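Local structure of phytase (Debaryomyces castellii, 2GFI) at residues N7-V12 and Y31-F36. The protein probably removes phosphate groups from phytate (inositol hexakisphosphate), as a 3-phytase of the histidine acid phosphatase family. Numbering follows the deposited sequence.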
# COMPACT_ATOMS: atom_id res chain seq x y z
N ASN A 7 -8.37 -12.02 0.14
CA ASN A 7 -8.16 -11.06 1.19
C ASN A 7 -8.08 -9.65 0.65
O ASN A 7 -7.80 -8.73 1.38
CB ASN A 7 -6.95 -11.46 2.04
CG ASN A 7 -5.66 -11.19 1.36
OD1 ASN A 7 -5.54 -11.25 0.13
ND2 ASN A 7 -4.68 -10.86 2.17
N GLY A 8 -8.39 -9.49 -0.64
CA GLY A 8 -8.40 -8.19 -1.28
C GLY A 8 -9.19 -8.17 -2.57
O GLY A 8 -9.90 -9.14 -2.92
N LEU A 9 -9.04 -7.08 -3.29
CA LEU A 9 -9.89 -6.80 -4.45
C LEU A 9 -9.10 -6.89 -5.74
O LEU A 9 -9.67 -6.74 -6.82
CB LEU A 9 -10.51 -5.41 -4.32
CG LEU A 9 -11.36 -5.21 -3.07
CD1 LEU A 9 -11.76 -3.75 -2.85
CD2 LEU A 9 -12.61 -6.11 -3.18
N LEU A 10 -7.80 -7.14 -5.64
CA LEU A 10 -6.93 -7.04 -6.81
C LEU A 10 -6.70 -8.40 -7.45
O LEU A 10 -6.35 -9.38 -6.80
CB LEU A 10 -5.58 -6.39 -6.46
CG LEU A 10 -5.68 -5.00 -5.83
CD1 LEU A 10 -4.31 -4.54 -5.38
CD2 LEU A 10 -6.31 -3.99 -6.80
N LEU A 11 -6.89 -8.42 -8.76
CA LEU A 11 -6.67 -9.58 -9.60
C LEU A 11 -5.23 -9.58 -10.13
O LEU A 11 -4.98 -9.72 -11.34
CB LEU A 11 -7.66 -9.49 -10.76
CG LEU A 11 -9.02 -10.22 -10.70
CD1 LEU A 11 -9.35 -10.95 -9.44
CD2 LEU A 11 -10.19 -9.37 -11.26
N VAL A 12 -4.29 -9.40 -9.21
CA VAL A 12 -2.87 -9.41 -9.52
C VAL A 12 -2.16 -9.69 -8.21
O VAL A 12 -2.64 -9.27 -7.13
CB VAL A 12 -2.40 -8.06 -10.09
CG1 VAL A 12 -2.40 -6.94 -8.97
CG2 VAL A 12 -1.03 -8.18 -10.82
N TYR A 31 -6.51 -3.71 -11.87
CA TYR A 31 -6.82 -5.11 -11.59
C TYR A 31 -7.91 -5.28 -10.55
O TYR A 31 -8.22 -6.38 -10.14
CB TYR A 31 -5.57 -5.84 -11.11
CG TYR A 31 -4.49 -5.99 -12.14
CD1 TYR A 31 -4.68 -6.78 -13.26
CD2 TYR A 31 -3.25 -5.35 -11.98
CE1 TYR A 31 -3.66 -6.94 -14.20
CE2 TYR A 31 -2.23 -5.51 -12.88
CZ TYR A 31 -2.44 -6.31 -13.98
OH TYR A 31 -1.43 -6.45 -14.88
N ASN A 32 -8.47 -4.19 -10.09
CA ASN A 32 -9.48 -4.26 -9.09
C ASN A 32 -10.76 -4.93 -9.64
O ASN A 32 -11.33 -4.45 -10.63
CB ASN A 32 -9.75 -2.87 -8.50
CG ASN A 32 -10.51 -2.96 -7.19
OD1 ASN A 32 -11.60 -3.53 -7.15
ND2 ASN A 32 -9.93 -2.43 -6.11
N ILE A 33 -11.17 -6.02 -8.98
CA ILE A 33 -12.32 -6.87 -9.33
C ILE A 33 -13.60 -6.02 -9.47
O ILE A 33 -14.40 -6.21 -10.40
CB ILE A 33 -12.41 -8.03 -8.22
CG1 ILE A 33 -13.32 -9.23 -8.58
CG2 ILE A 33 -12.87 -7.52 -6.90
CD1 ILE A 33 -13.58 -9.35 -10.01
N ILE A 34 -13.78 -5.05 -8.56
CA ILE A 34 -14.91 -4.16 -8.63
C ILE A 34 -15.11 -3.55 -10.02
O ILE A 34 -16.26 -3.42 -10.48
CB ILE A 34 -14.82 -3.05 -7.57
CG1 ILE A 34 -14.78 -3.67 -6.19
CG2 ILE A 34 -16.01 -2.10 -7.69
CD1 ILE A 34 -14.56 -2.68 -5.08
N ARG A 35 -14.02 -3.21 -10.69
CA ARG A 35 -14.14 -2.49 -11.95
C ARG A 35 -14.71 -3.39 -13.04
O ARG A 35 -15.13 -2.88 -14.07
CB ARG A 35 -12.82 -1.77 -12.37
CG ARG A 35 -12.50 -0.57 -11.43
CD ARG A 35 -12.08 0.80 -12.07
NE ARG A 35 -11.60 1.75 -11.03
CZ ARG A 35 -10.47 1.50 -10.30
NH1 ARG A 35 -9.78 0.37 -10.53
NH2 ARG A 35 -10.03 2.36 -9.36
N PHE A 36 -14.77 -4.70 -12.79
CA PHE A 36 -15.29 -5.66 -13.78
C PHE A 36 -16.64 -6.20 -13.43
O PHE A 36 -17.20 -7.03 -14.19
CB PHE A 36 -14.30 -6.80 -14.01
CG PHE A 36 -12.93 -6.31 -14.31
CD1 PHE A 36 -12.72 -5.46 -15.39
CD2 PHE A 36 -11.87 -6.63 -13.48
CE1 PHE A 36 -11.47 -4.95 -15.65
CE2 PHE A 36 -10.60 -6.13 -13.75
CZ PHE A 36 -10.40 -5.28 -14.82
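Two backbone hydrogen bonds join Leu9-Leu11 to Tyr31-Ile33. Ile33 N donates to Leu9 O at 2.7 Å, almost straight (177° at the hydrogen). Leu11 N reaches Tyr31 O at 2.8 Å. These bonds flank Leu10 and Asn32, a non-hydrogen-bonded antiparallel pair. Leu9 O also receives a CA-H...O contact from Asn32 CA, at 3.4 Å.

Asn32 suits its place because its carboxamide serves its own backbone: with CG anti to the backbone N (chi1 -164°), OD1 accepts from Ile34 N at 3.0 Å, in the carbonyl plane, closing an Asx turn. Its ND2 lies beside Leu9 CB.

Several remaining backbone groups find partners further off. Leu9 N donates to Gln24 of the third subunit, Leu11 O accepts from Asn277, and Val12 O accepts from Asn7 of the second subunit. Val12 N makes a weak bond to Leu10 O, marking an inverse gamma turn centred on Leu11.

This turn brings Val12 over one face of the Tyr31 ring, its CB 3.7 Å from the centroid in a CH-pi contact. A serine in place of Tyr31 would probably leave Val12 without that aromatic face and open a gap beneath its branches. Next to the bridge, Leu11 CD2 touches Ile33 CD1 at 3.6 Å and meets the edge of the Phe36 ring, and Phe280 of helix 277-295 joins this apolar cluster. The backbone pairing is a single antiparallel beta bridge, with an Asx turn on one segment and an inverse gamma turn on the other; it ties together two segments that both precede strand 59-69 and lie away from the predicted catalytic residues.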